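Local coordinates for glycoside hydrolase family 15, cellulose signaling associated protein envoy (Hypocrea jecorina, PDB 4WUJ) that probably senses blue light through a flavin mononucleotide bound in its LOV domain, linking light signalling with the response to oxidative stress, at residues P33-I45 with I52-G64. Residues are numbered along the deposited sequence; the frame is centred on the assembly and turned at random.
Sequences PLDCSVSLTLCDI and IVYASPGFYQLTG. With FMN (flavin mononucleotide), chain I.
T41, on strand 39-44, touches both F59 of helix 57-63 and the flavin. Its CB is 4.0 Å from Y54 O. From there the side chain forks: CG2, anti to the carbonyl carbon, meets the F59 ring obliquely, 3.4 Å from CD1, while OG1 turns to the flavin, 3.3 Å from FMN C6, and has a weak hydrogen bond with Q144. A beta-branched threonine suits this place because one branch is a methyl that can pack on a ring and the other a hydroxyl that can form a hydrogen bond. C43 faces the same way, its small, polarisable SG fitting between the flavin methyl C7M and I52 CG1.

The two strands form the antiparallel hairpin that opens the PAS fold of this LOV domain, and strand 39-44 lines the flavin pocket. Their pairing is interrupted by a classic beta bulge: two residues, V53 and Y54, stand opposite the single L42, whose carbonyl takes a good bond from V53 N (2.8 Å) and a weak one from Y54 N. On the opposite face from T41, L40 CD2 meets the edge of the Y54 ring, in its plane, with helix 14-22 packed against both residues; the Y54 hydroxyl reaches the backbone N of C36 in the second subunit.

Where strand gives way to helix 57-63, S56 is the N-cap. Its hydroxyl, placed between backbone N and carbonyl carbon (chi1 58°), donates to V38 O in the carbonyl plane, accepts from L40 N at 2.8 Å, and weakly caps F59 N. Serine is short enough to serve all three. G58 CA lies 3.2 Å from S37 O, so close that a CB would clash; a water accepts from G58 N and donates to the carbonyls of C36 and V38.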
loop_
_atom_site.group_PDB
_atom_site.type_symbol
_atom_site.label_atom_id
_atom_site.label_comp_id
_atom_site.label_asym_id
_atom_site.label_seq_id
_atom_site.Cartn_x
_atom_site.Cartn_y
_atom_site.Cartn_z
ATOM N N PRO C 33 3.504 2.974 11.764
ATOM C CA PRO C 33 2.360 2.595 10.917
ATOM C C PRO C 33 2.595 2.857 9.407
ATOM O O PRO C 33 3.201 3.858 9.044
ATOM C CB PRO C 33 1.216 3.461 11.471
ATOM C CG PRO C 33 1.872 4.650 12.086
ATOM C CD PRO C 33 3.217 4.148 12.609
ATOM N N LEU C 34 2.132 1.947 8.553
ATOM C CA LEU C 34 2.073 2.192 7.110
ATOM C C LEU C 34 0.630 2.129 6.585
ATOM O O LEU C 34 -0.104 1.193 6.921
ATOM C CB LEU C 34 2.868 1.118 6.338
ATOM C CG LEU C 34 4.386 0.930 6.448
ATOM C CD1 LEU C 34 4.979 0.481 5.074
ATOM C CD2 LEU C 34 5.049 2.167 6.897
ATOM N N ASP C 35 0.247 3.057 5.710
ATOM C CA ASP C 35 -1.009 2.895 4.951
ATOM C C ASP C 35 -0.784 2.803 3.380
ATOM O O ASP C 35 0.368 2.798 2.911
ATOM C CB ASP C 35 -2.027 3.961 5.383
ATOM C CG ASP C 35 -1.740 5.341 4.809
ATOM O OD1 ASP C 35 -0.838 5.492 3.948
ATOM O OD2 ASP C 35 -2.420 6.307 5.242
ATOM N N CYS C 36 -1.856 2.702 2.579
ATOM C CA CYS C 36 -1.699 2.388 1.134
ATOM C C CYS C 36 -1.291 3.542 0.278
ATOM O O CYS C 36 -1.128 3.415 -0.948
ATOM C CB CYS C 36 -3.014 1.820 0.575
ATOM S SG CYS C 36 -3.428 0.378 1.390
ATOM N N SER C 37 -1.167 4.678 0.917
ATOM C CA SER C 37 -0.629 5.868 0.275
ATOM C C SER C 37 0.928 5.956 0.378
ATOM O O SER C 37 1.529 6.882 -0.178
ATOM C CB SER C 37 -1.234 7.114 0.988
ATOM O OG SER C 37 -2.404 7.544 0.325
ATOM N N VAL C 38 1.549 5.083 1.179
ATOM C CA VAL C 38 2.989 5.167 1.423
ATOM C C VAL C 38 3.752 5.197 0.082
ATOM O O VAL C 38 3.377 4.525 -0.864
ATOM C CB VAL C 38 3.528 3.994 2.299
ATOM C CG1 VAL C 38 3.465 2.683 1.576
ATOM C CG2 VAL C 38 4.985 4.241 2.705
ATOM N N SER C 39 4.776 6.036 -0.019
ATOM C CA SER C 39 5.622 6.019 -1.202
ATOM C C SER C 39 6.628 4.861 -1.091
ATOM O O SER C 39 7.343 4.714 -0.080
ATOM C CB SER C 39 6.302 7.343 -1.395
ATOM O OG SER C 39 7.429 7.208 -2.221
ATOM N N LEU C 40 6.643 4.005 -2.101
ATOM C CA LEU C 40 7.385 2.748 -2.019
ATOM C C LEU C 40 7.986 2.408 -3.355
ATOM O O LEU C 40 7.330 2.573 -4.388
ATOM C CB LEU C 40 6.485 1.607 -1.592
ATOM C CG LEU C 40 7.111 0.220 -1.476
ATOM C CD1 LEU C 40 6.437 -0.582 -0.365
ATOM C CD2 LEU C 40 7.055 -0.533 -2.800
ATOM N N THR C 41 9.252 1.982 -3.331
ATOM C CA THR C 41 9.903 1.441 -4.509
ATOM C C THR C 41 10.426 0.052 -4.166
ATOM O O THR C 41 10.757 -0.269 -3.013
ATOM C CB THR C 41 11.058 2.347 -5.056
ATOM O OG1 THR C 41 12.142 2.389 -4.115
ATOM C CG2 THR C 41 10.573 3.749 -5.312
ATOM N N LEU C 42 10.444 -0.783 -5.180
ATOM C CA LEU C 42 11.012 -2.104 -5.095
ATOM C C LEU C 42 12.077 -2.162 -6.200
ATOM O O LEU C 42 11.798 -1.854 -7.385
ATOM C CB LEU C 42 9.927 -3.140 -5.343
ATOM C CG LEU C 42 10.180 -4.607 -5.066
ATOM C CD1 LEU C 42 10.701 -4.909 -3.663
ATOM C CD2 LEU C 42 8.827 -5.284 -5.287
ATOM N N CYS C 43 13.288 -2.544 -5.808
ATOM C CA CYS C 43 14.420 -2.573 -6.738
ATOM C C CYS C 43 15.027 -3.950 -6.742
ATOM O O CYS C 43 15.157 -4.569 -5.692
ATOM C CB CYS C 43 15.462 -1.543 -6.345
ATOM S SG CYS C 43 14.895 0.177 -6.503
ATOM N N ASP C 44 15.343 -4.455 -7.937
ATOM C CA ASP C 44 15.984 -5.732 -8.038
ATOM C C ASP C 44 17.524 -5.516 -8.000
ATOM O O ASP C 44 18.144 -5.231 -9.022
ATOM C CB ASP C 44 15.557 -6.432 -9.333
ATOM C CG ASP C 44 16.071 -7.860 -9.407
ATOM O OD1 ASP C 44 17.038 -8.181 -8.687
ATOM O OD2 ASP C 44 15.516 -8.643 -10.206
ATOM N N ILE C 45 18.135 -5.632 -6.832
ATOM C CA ILE C 45 19.557 -5.322 -6.745
ATOM C C ILE C 45 20.521 -6.420 -7.340
ATOM O O ILE C 45 21.728 -6.204 -7.419
ATOM C CB ILE C 45 19.946 -4.948 -5.315
ATOM C CG1 ILE C 45 19.805 -6.153 -4.409
ATOM C CG2 ILE C 45 19.057 -3.759 -4.780
ATOM C CD1 ILE C 45 20.718 -6.085 -3.229
ATOM N N ILE C 52 14.431 0.012 -10.524
ATOM C CA ILE C 52 13.052 -0.033 -10.013
ATOM C C ILE C 52 12.210 -1.016 -10.846
ATOM O O ILE C 52 12.167 -0.914 -12.078
ATOM C CB ILE C 52 12.392 1.340 -10.066
ATOM C CG1 ILE C 52 13.082 2.303 -9.125
ATOM C CG2 ILE C 52 10.891 1.258 -9.672
ATOM C CD1 ILE C 52 12.793 3.743 -9.501
ATOM N N VAL C 53 11.581 -1.979 -10.168
ATOM C CA VAL C 53 10.668 -2.900 -10.833
ATOM C C VAL C 53 9.218 -2.648 -10.423
ATOM O O VAL C 53 8.296 -3.189 -11.032
ATOM C CB VAL C 53 11.046 -4.373 -10.600
ATOM C CG1 VAL C 53 12.416 -4.647 -11.180
ATOM C CG2 VAL C 53 11.038 -4.732 -9.160
ATOM N N TYR C 54 9.035 -1.819 -9.390
ATOM C CA TYR C 54 7.720 -1.400 -8.926
ATOM C C TYR C 54 7.828 -0.130 -8.096
ATOM O O TYR C 54 8.671 -0.059 -7.176
ATOM C CB TYR C 54 7.096 -2.505 -8.047
ATOM C CG TYR C 54 5.775 -2.114 -7.445
ATOM C CD1 TYR C 54 5.697 -1.452 -6.208
ATOM C CD2 TYR C 54 4.575 -2.385 -8.122
ATOM C CE1 TYR C 54 4.451 -1.088 -5.662
ATOM C CE2 TYR C 54 3.350 -2.035 -7.583
ATOM C CZ TYR C 54 3.287 -1.374 -6.368
ATOM O OH TYR C 54 2.038 -1.033 -5.905
ATOM N N ALA C 55 6.958 0.842 -8.387
ATOM C CA ALA C 55 6.751 1.992 -7.511
ATOM C C ALA C 55 5.244 2.149 -7.207
ATOM O O ALA C 55 4.379 1.960 -8.100
ATOM C CB ALA C 55 7.284 3.230 -8.153
ATOM N N SER C 56 4.930 2.479 -5.954
ATOM C CA SER C 56 3.536 2.610 -5.507
ATOM C C SER C 56 2.864 3.876 -6.059
ATOM O O SER C 56 3.542 4.783 -6.513
ATOM C CB SER C 56 3.486 2.692 -3.982
ATOM O OG SER C 56 4.262 3.797 -3.530
ATOM N N PRO C 57 1.516 3.928 -6.039
ATOM C CA PRO C 57 0.835 5.213 -6.285
ATOM C C PRO C 57 1.398 6.379 -5.429
ATOM O O PRO C 57 1.604 7.496 -5.899
ATOM C CB PRO C 57 -0.644 4.917 -5.898
ATOM C CG PRO C 57 -0.766 3.390 -6.166
ATOM C CD PRO C 57 0.574 2.827 -5.747
ATOM N N GLY C 58 1.626 6.107 -4.160
ATOM C CA GLY C 58 2.239 7.103 -3.286
ATOM C C GLY C 58 3.581 7.646 -3.822
ATOM O O GLY C 58 3.918 8.805 -3.579
ATOM N N PHE C 59 4.364 6.827 -4.539
ATOM C CA PHE C 59 5.655 7.318 -5.047
ATOM C C PHE C 59 5.420 8.294 -6.185
ATOM O O PHE C 59 6.064 9.335 -6.257
ATOM C CB PHE C 59 6.553 6.182 -5.525
ATOM C CG PHE C 59 7.870 6.638 -6.175
ATOM C CD1 PHE C 59 9.034 6.835 -5.383
ATOM C CD2 PHE C 59 7.941 6.846 -7.559
ATOM C CE1 PHE C 59 10.257 7.224 -5.974
ATOM C CE2 PHE C 59 9.143 7.235 -8.170
ATOM C CZ PHE C 59 10.322 7.412 -7.378
ATOM N N TYR C 60 4.508 7.961 -7.087
ATOM C CA TYR C 60 4.218 8.887 -8.167
ATOM C C TYR C 60 3.572 10.195 -7.634
ATOM O O TYR C 60 3.785 11.283 -8.175
ATOM C CB TYR C 60 3.359 8.211 -9.208
ATOM C CG TYR C 60 3.980 6.947 -9.776
ATOM C CD1 TYR C 60 5.213 6.990 -10.431
ATOM C CD2 TYR C 60 3.337 5.715 -9.685
ATOM C CE1 TYR C 60 5.793 5.846 -10.972
ATOM C CE2 TYR C 60 3.929 4.537 -10.229
ATOM C CZ TYR C 60 5.150 4.629 -10.879
ATOM O OH TYR C 60 5.761 3.522 -11.410
ATOM N N GLN C 61 2.833 10.093 -6.534
ATOM C CA GLN C 61 2.193 11.268 -5.958
ATOM C C GLN C 61 3.240 12.117 -5.216
ATOM O O GLN C 61 3.214 13.350 -5.257
ATOM C CB GLN C 61 1.053 10.858 -4.995
ATOM C CG GLN C 61 0.233 12.011 -4.456
ATOM C CD GLN C 61 -0.822 12.442 -5.438
ATOM O OE1 GLN C 61 -0.509 12.865 -6.547
ATOM N NE2 GLN C 61 -2.090 12.298 -5.055
ATOM N N LEU C 62 4.141 11.460 -4.506
ATOM C CA LEU C 62 5.174 12.209 -3.806
ATOM C C LEU C 62 6.115 12.877 -4.797
ATOM O O LEU C 62 6.411 14.045 -4.653
ATOM C CB LEU C 62 5.957 11.341 -2.834
ATOM C CG LEU C 62 7.258 11.985 -2.354
ATOM C CD1 LEU C 62 6.976 13.185 -1.433
ATOM C CD2 LEU C 62 8.107 10.987 -1.661
ATOM N N THR C 63 6.564 12.158 -5.821
ATOM C CA THR C 63 7.674 12.657 -6.655
ATOM C C THR C 63 7.210 13.409 -7.893
ATOM O O THR C 63 7.981 14.148 -8.491
ATOM C CB THR C 63 8.611 11.529 -7.117
ATOM O OG1 THR C 63 7.928 10.654 -8.029
ATOM C CG2 THR C 63 9.141 10.768 -5.929
ATOM N N GLY C 64 5.961 13.209 -8.295
ATOM C CA GLY C 64 5.460 13.803 -9.526
ATOM C C GLY C 64 5.809 13.083 -10.822
ATOM O O GLY C 64 5.323 13.475 -11.892
HETATM N N1 FMN I . 18.023 7.558 -3.017
HETATM C C2 FMN I . 17.366 8.758 -2.838
HETATM O O2 FMN I . 17.985 9.819 -2.890
HETATM N N3 FMN I . 15.991 8.772 -2.616
HETATM C C4 FMN I . 15.263 7.609 -2.552
HETATM O O4 FMN I . 14.051 7.672 -2.371
HETATM C C4A FMN I . 15.918 6.382 -2.732
HETATM N N5 FMN I . 15.209 5.189 -2.693
HETATM C C5A FMN I . 15.859 3.998 -2.853
HETATM C C6 FMN I . 15.115 2.835 -2.787
HETATM C C7 FMN I . 15.726 1.607 -2.975
HETATM C C7M FMN I . 14.879 0.376 -2.882
HETATM C C8 FMN I . 17.118 1.552 -3.222
HETATM C C8M FMN I . 17.793 0.219 -3.423
HETATM C C9 FMN I . 17.864 2.737 -3.268
HETATM C C9A FMN I . 17.240 3.966 -3.088
HETATM N N10 FMN I . 17.956 5.167 -3.144
HETATM C C10 FMN I . 17.298 6.369 -2.966
HETATM C "C1'" FMN I . 19.456 5.254 -3.330
HETATM C "C2'" FMN I . 20.029 5.200 -4.727
HETATM O "O2'" FMN I . 19.204 4.385 -5.527
HETATM C "C3'" FMN I . 21.504 4.714 -4.626
HETATM O "O3'" FMN I . 21.575 3.449 -3.978
HETATM C "C4'" FMN I . 22.363 5.733 -3.840
HETATM O "O4'" FMN I . 22.418 6.931 -4.585
HETATM C "C5'" FMN I . 23.774 5.219 -3.502
HETATM O "O5'" FMN I . 24.392 4.686 -4.660
HETATM P P FMN I . 25.229 5.616 -5.649
HETATM O O1P FMN I . 25.625 4.713 -6.806
HETATM O O2P FMN I . 24.496 6.790 -6.201
HETATM O O3P FMN I . 26.449 6.105 -4.939
HETATM O O HOH W 1 0.955 3.921 -2.408
#